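Local coordinates for Baccell_00875 (Bacteroides cellulosilyticus DSM 14838, PDB 5NO8), which probably acts as a polysaccharide lyase that removes the rhamnose caps, linked to glucuronic acid, from complex arabinogalactan proteins, at residues 540-553 / 564-578. Sequence-based numbering, arbitrary orientation.
Sequences YEQSIVAPAIQFLA and YLDEVKRQMPVLEAF
Ile549 holds CG1 anti to its own carbonyl carbon (chi1 -57°), and the extended chain carries CD1 to 3.5 Å from Gln571 CB. The side chain is a knob among Val568, Gln571, Met572 and Leu575. Leu575, with CG anti to the backbone N (chi1 180°), returns the fit between Gln542, Val545, Ala546 and Ile549; its CD1 lies 3.7 Å from Ala546 CB. Leu552 sets CB 3.6 Å from Val568 CG2 and CD1 3.5 Å from Glu567 CG. At the other end, Gln542 CB sits over one face of the Phe578 ring, 3.8 Å from its centroid, a CH-pi contact. A water links Tyr540 OH to Val574 O.

Glu567 turns its carboxylate away from Leu552. OE2 accepts a nearly straight bond from Gln571 NE2 (2.8 Å, 175°), while Arg570 grips OE1 side-on through NE and NH2. With an alanine here, CG and the carboxylate are gone, which would probably open a gap beside Leu552 CD1 and leave Arg570 and Gln571 NE2 without their mate, although Tyr533 still bonds to Gln571 OE1.

These antiparallel neighbours form a helical hairpin in the alpha-helical part of the chain, and helix 615-629 also packs on Ile549 and Leu575. No direct hydrogen bond joins the two segments, so apolar interlocking probably provides most of the cohesion.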
loop_
_atom_site.group_PDB
_atom_site.type_symbol
_atom_site.label_atom_id
_atom_site.label_comp_id
_atom_site.label_asym_id
_atom_site.label_seq_id
_atom_site.Cartn_x
_atom_site.Cartn_y
_atom_site.Cartn_z
ATOM N N TYR A 540 13.069 -5.314 3.683
ATOM C CA TYR A 540 13.122 -4.255 2.712
ATOM C C TYR A 540 11.696 -3.807 2.576
ATOM O O TYR A 540 10.826 -4.649 2.468
ATOM C CB TYR A 540 13.645 -4.799 1.379
ATOM C CG TYR A 540 13.633 -3.804 0.261
ATOM C CD1 TYR A 540 14.631 -2.840 0.148
ATOM C CD2 TYR A 540 12.603 -3.804 -0.694
ATOM C CE1 TYR A 540 14.611 -1.898 -0.868
ATOM C CE2 TYR A 540 12.585 -2.875 -1.727
ATOM C CZ TYR A 540 13.586 -1.919 -1.800
ATOM O OH TYR A 540 13.575 -0.998 -2.818
ATOM N N GLU A 541 11.451 -2.503 2.547
ATOM C CA GLU A 541 10.069 -2.002 2.419
ATOM C C GLU A 541 10.018 -0.510 2.201
ATOM O O GLU A 541 11.008 0.212 2.374
ATOM C CB GLU A 541 9.254 -2.344 3.668
ATOM C CG GLU A 541 9.873 -1.819 4.961
ATOM C CD GLU A 541 8.831 -1.314 5.950
ATOM O OE1 GLU A 541 7.926 -0.549 5.501
ATOM O OE2 GLU A 541 8.915 -1.643 7.163
ATOM N N GLN A 542 8.822 -0.035 1.867
ATOM C CA GLN A 542 8.621 1.366 1.615
ATOM C C GLN A 542 8.918 2.276 2.808
ATOM O O GLN A 542 9.365 3.416 2.598
ATOM C CB GLN A 542 7.208 1.601 1.066
ATOM C CG GLN A 542 6.824 3.074 0.885
ATOM C CD GLN A 542 6.051 3.621 2.055
ATOM O OE1 GLN A 542 5.758 2.916 3.004
ATOM N NE2 GLN A 542 5.702 4.899 1.979
ATOM N N SER A 543 8.688 1.817 4.032
ATOM C CA SER A 543 8.998 2.658 5.191
ATOM C C SER A 543 10.442 2.502 5.716
ATOM O O SER A 543 10.738 2.933 6.824
ATOM C CB SER A 543 7.948 2.537 6.305
ATOM O OG SER A 543 8.025 1.311 7.011
ATOM N N ILE A 544 11.315 1.885 4.914
ATOM C CA ILE A 544 12.782 2.115 4.989
ATOM C C ILE A 544 13.231 3.088 3.904
ATOM O O ILE A 544 13.922 4.066 4.179
ATOM C CB ILE A 544 13.553 0.778 4.845
ATOM C CG1 ILE A 544 13.198 -0.134 6.017
ATOM C CG2 ILE A 544 15.064 1.026 4.723
ATOM C CD1 ILE A 544 13.606 -1.580 5.796
ATOM N N VAL A 545 12.804 2.851 2.666
ATOM C CA VAL A 545 13.222 3.665 1.530
ATOM C C VAL A 545 12.670 5.097 1.647
ATOM O O VAL A 545 13.409 6.073 1.477
ATOM C CB VAL A 545 12.777 3.040 0.185
ATOM C CG1 VAL A 545 13.123 3.944 -0.999
ATOM C CG2 VAL A 545 13.423 1.665 0.003
ATOM N N ALA A 546 11.378 5.222 1.940
ATOM C CA ALA A 546 10.774 6.564 1.946
ATOM C C ALA A 546 11.410 7.463 3.012
ATOM O O ALA A 546 11.746 8.597 2.710
ATOM C CB ALA A 546 9.261 6.516 2.102
ATOM N N PRO A 547 11.579 6.956 4.246
ATOM C CA PRO A 547 12.250 7.797 5.261
ATOM C C PRO A 547 13.680 8.235 4.922
ATOM O O PRO A 547 14.069 9.344 5.307
ATOM C CB PRO A 547 12.285 6.892 6.473
ATOM C CG PRO A 547 11.062 6.067 6.332
ATOM C CD PRO A 547 11.000 5.757 4.865
ATOM N N ALA A 548 14.441 7.384 4.226
ATOM C CA ALA A 548 15.784 7.767 3.757
ATOM C C ALA A 548 15.700 9.035 2.944
ATOM O O ALA A 548 16.439 9.991 3.171
ATOM C CB ALA A 548 16.418 6.658 2.906
ATOM N N ILE A 549 14.761 9.060 2.010
ATOM C CA ILE A 549 14.654 10.159 1.069
ATOM C C ILE A 549 14.024 11.386 1.745
ATOM O O ILE A 549 14.408 12.535 1.435
ATOM C CB ILE A 549 13.834 9.749 -0.168
ATOM C CG1 ILE A 549 14.459 8.522 -0.842
ATOM C CG2 ILE A 549 13.703 10.882 -1.158
ATOM C CD1 ILE A 549 13.647 7.992 -1.998
ATOM N N GLN A 550 13.072 11.135 2.646
ATOM C CA GLN A 550 12.413 12.165 3.471
ATOM C C GLN A 550 13.487 12.918 4.269
ATOM O O GLN A 550 13.534 14.152 4.285
ATOM C CB GLN A 550 11.409 11.488 4.426
ATOM C CG GLN A 550 10.614 12.386 5.363
ATOM C CD GLN A 550 9.847 11.603 6.431
ATOM O OE1 GLN A 550 10.225 10.477 6.819
ATOM N NE2 GLN A 550 8.766 12.198 6.924
ATOM N N PHE A 551 14.381 12.156 4.874
ATOM C CA PHE A 551 15.495 12.737 5.625
ATOM C C PHE A 551 16.449 13.540 4.748
ATOM O O PHE A 551 16.770 14.709 5.052
ATOM C CB PHE A 551 16.270 11.643 6.335
ATOM C CG PHE A 551 17.440 12.167 7.097
ATOM C CD1 PHE A 551 17.284 12.575 8.386
ATOM C CD2 PHE A 551 18.681 12.293 6.480
ATOM C CE1 PHE A 551 18.348 13.092 9.107
ATOM C CE2 PHE A 551 19.750 12.802 7.178
ATOM C CZ PHE A 551 19.586 13.197 8.487
ATOM N N LEU A 552 16.919 12.919 3.671
ATOM C CA LEU A 552 17.870 13.569 2.780
ATOM C C LEU A 552 17.338 14.837 2.126
ATOM O O LEU A 552 18.083 15.811 1.965
ATOM C CB LEU A 552 18.383 12.613 1.713
ATOM C CG LEU A 552 19.259 11.439 2.181
ATOM C CD1 LEU A 552 19.347 10.442 1.051
ATOM C CD2 LEU A 552 20.659 11.878 2.589
ATOM N N ALA A 553 16.067 14.837 1.727
ATOM C CA ALA A 553 15.487 16.012 1.097
ATOM C C ALA A 553 15.420 17.192 2.078
ATOM O O ALA A 553 15.715 18.337 1.711
ATOM C CB ALA A 553 14.113 15.704 0.535
ATOM N N TYR A 564 23.360 15.513 -1.099
ATOM C CA TYR A 564 22.143 14.938 -0.532
ATOM C C TYR A 564 21.010 14.918 -1.560
ATOM O O TYR A 564 20.309 13.912 -1.654
ATOM C CB TYR A 564 21.739 15.622 0.783
ATOM C CG TYR A 564 22.849 15.628 1.815
ATOM C CD1 TYR A 564 23.498 14.452 2.173
ATOM C CD2 TYR A 564 23.245 16.809 2.440
ATOM C CE1 TYR A 564 24.528 14.446 3.106
ATOM C CE2 TYR A 564 24.269 16.813 3.389
ATOM C CZ TYR A 564 24.910 15.632 3.715
ATOM O OH TYR A 564 25.925 15.597 4.653
ATOM N N LEU A 565 20.850 15.987 -2.338
ATOM C CA LEU A 565 19.867 16.007 -3.419
ATOM C C LEU A 565 20.168 14.998 -4.504
ATOM O O LEU A 565 19.248 14.406 -5.071
ATOM C CB LEU A 565 19.705 17.391 -4.061
ATOM C CG LEU A 565 18.550 17.574 -5.081
ATOM C CD1 LEU A 565 17.219 17.005 -4.582
ATOM C CD2 LEU A 565 18.364 19.042 -5.457
ATOM N N ASP A 566 21.444 14.812 -4.840
ATOM C CA ASP A 566 21.807 13.802 -5.850
ATOM C C ASP A 566 21.429 12.383 -5.371
ATOM O O ASP A 566 20.944 11.579 -6.156
ATOM C CB ASP A 566 23.299 13.896 -6.250
ATOM C CG ASP A 566 23.622 15.150 -7.108
ATOM O OD1 ASP A 566 22.704 15.848 -7.625
ATOM O OD2 ASP A 566 24.823 15.423 -7.295
ATOM N N GLU A 567 21.580 12.113 -4.084
ATOM C CA GLU A 567 21.146 10.831 -3.516
ATOM C C GLU A 567 19.606 10.668 -3.540
ATOM O O GLU A 567 19.098 9.602 -3.900
ATOM C CB GLU A 567 21.680 10.641 -2.110
ATOM C CG GLU A 567 21.449 9.239 -1.543
ATOM C CD GLU A 567 22.083 8.126 -2.368
ATOM O OE1 GLU A 567 23.147 8.377 -2.966
ATOM O OE2 GLU A 567 21.536 6.998 -2.398
ATOM N N VAL A 568 18.893 11.737 -3.195
ATOM C CA VAL A 568 17.423 11.782 -3.344
ATOM C C VAL A 568 17.029 11.378 -4.756
ATOM O O VAL A 568 16.202 10.481 -4.925
ATOM C CB VAL A 568 16.842 13.188 -3.011
ATOM C CG1 VAL A 568 15.382 13.328 -3.455
ATOM C CG2 VAL A 568 16.981 13.491 -1.534
ATOM N N LYS A 569 17.621 12.032 -5.751
ATOM C CA LYS A 569 17.314 11.766 -7.155
ATOM C C LYS A 569 17.656 10.349 -7.581
ATOM O O LYS A 569 16.918 9.758 -8.362
ATOM C CB LYS A 569 18.000 12.772 -8.085
ATOM C CG LYS A 569 17.325 14.121 -8.069
ATOM C CD LYS A 569 18.048 15.102 -8.965
ATOM C CE LYS A 569 17.381 16.461 -8.919
ATOM N NZ LYS A 569 18.350 17.522 -9.275
ATOM N N ARG A 570 18.751 9.800 -7.054
ATOM C CA ARG A 570 19.099 8.395 -7.307
ATOM C C ARG A 570 18.054 7.430 -6.721
ATOM O O ARG A 570 17.754 6.410 -7.336
ATOM C CB ARG A 570 20.501 8.026 -6.757
ATOM C CG ARG A 570 21.645 8.410 -7.694
ATOM C CD ARG A 570 22.984 7.791 -7.250
ATOM N NE ARG A 570 23.470 8.394 -6.009
ATOM C CZ ARG A 570 24.140 9.551 -5.921
ATOM N NH1 ARG A 570 24.446 10.258 -7.011
ATOM N NH2 ARG A 570 24.512 10.001 -4.725
ATOM N N GLN A 571 17.534 7.745 -5.540
ATOM C CA GLN A 571 16.621 6.848 -4.834
ATOM C C GLN A 571 15.151 7.000 -5.237
ATOM O O GLN A 571 14.365 6.077 -5.003
ATOM C CB GLN A 571 16.778 6.987 -3.333
ATOM C CG GLN A 571 18.140 6.497 -2.826
ATOM C CD GLN A 571 18.193 6.273 -1.329
ATOM O OE1 GLN A 571 17.172 5.986 -0.692
ATOM N NE2 GLN A 571 19.397 6.398 -0.744
ATOM N N MET A 572 14.784 8.118 -5.856
ATOM C CA MET A 572 13.358 8.375 -6.175
ATOM C C MET A 572 12.705 7.262 -6.992
ATOM O O MET A 572 11.607 6.872 -6.641
ATOM C CB MET A 572 13.150 9.719 -6.870
ATOM C CG MET A 572 13.211 10.894 -5.916
ATOM S SD MET A 572 11.753 11.018 -4.857
ATOM C CE MET A 572 10.585 11.600 -6.063
ATOM N N PRO A 573 13.371 6.747 -8.058
ATOM C CA PRO A 573 12.741 5.675 -8.855
ATOM C C PRO A 573 12.495 4.386 -8.071
ATOM O O PRO A 573 11.512 3.669 -8.335
ATOM C CB PRO A 573 13.737 5.441 -9.997
ATOM C CG PRO A 573 14.541 6.700 -10.062
ATOM C CD PRO A 573 14.684 7.106 -8.631
ATOM N N VAL A 574 13.365 4.095 -7.118
ATOM C CA VAL A 574 13.210 2.974 -6.227
ATOM C C VAL A 574 11.989 3.168 -5.305
ATOM O O VAL A 574 11.209 2.224 -5.075
ATOM C CB VAL A 574 14.543 2.705 -5.475
ATOM C CG1 VAL A 574 14.384 1.696 -4.376
ATOM C CG2 VAL A 574 15.608 2.249 -6.473
ATOM N N LEU A 575 11.777 4.396 -4.830
ATOM C CA LEU A 575 10.586 4.681 -4.034
ATOM C C LEU A 575 9.310 4.632 -4.862
ATOM O O LEU A 575 8.270 4.102 -4.402
ATOM C CB LEU A 575 10.685 6.062 -3.380
ATOM C CG LEU A 575 9.485 6.453 -2.526
ATOM C CD1 LEU A 575 9.271 5.446 -1.439
ATOM C CD2 LEU A 575 9.688 7.818 -1.903
ATOM N N GLU A 576 9.370 5.178 -6.065
ATOM C CA GLU A 576 8.202 5.220 -6.940
ATOM C C GLU A 576 7.758 3.851 -7.405
ATOM O O GLU A 576 6.574 3.662 -7.705
ATOM C CB GLU A 576 8.421 6.142 -8.147
ATOM C CG GLU A 576 8.576 7.597 -7.717
ATOM C CD GLU A 576 8.635 8.564 -8.871
ATOM O OE1 GLU A 576 7.901 8.360 -9.865
ATOM O OE2 GLU A 576 9.386 9.552 -8.773
ATOM N N ALA A 577 8.676 2.887 -7.414
ATOM C CA ALA A 577 8.342 1.525 -7.844
ATOM C C ALA A 577 7.342 0.805 -6.915
ATOM O O ALA A 577 6.637 -0.120 -7.344
ATOM C CB ALA A 577 9.612 0.700 -8.008
ATOM N N PHE A 578 7.267 1.242 -5.660
ATOM C CA PHE A 578 6.314 0.686 -4.697
ATOM C C PHE A 578 4.852 1.013 -5.014
ATOM O O PHE A 578 3.962 0.395 -4.415
ATOM C CB PHE A 578 6.598 1.221 -3.289
ATOM C CG PHE A 578 7.820 0.639 -2.629
ATOM C CD1 PHE A 578 7.714 -0.524 -1.867
ATOM C CD2 PHE A 578 9.045 1.278 -2.710
ATOM C CE1 PHE A 578 8.828 -1.039 -1.216
ATOM C CE2 PHE A 578 10.173 0.768 -2.042
ATOM C CZ PHE A 578 10.062 -0.402 -1.329
HETATM O O HOH W 1 11.572 -0.514 -4.580
#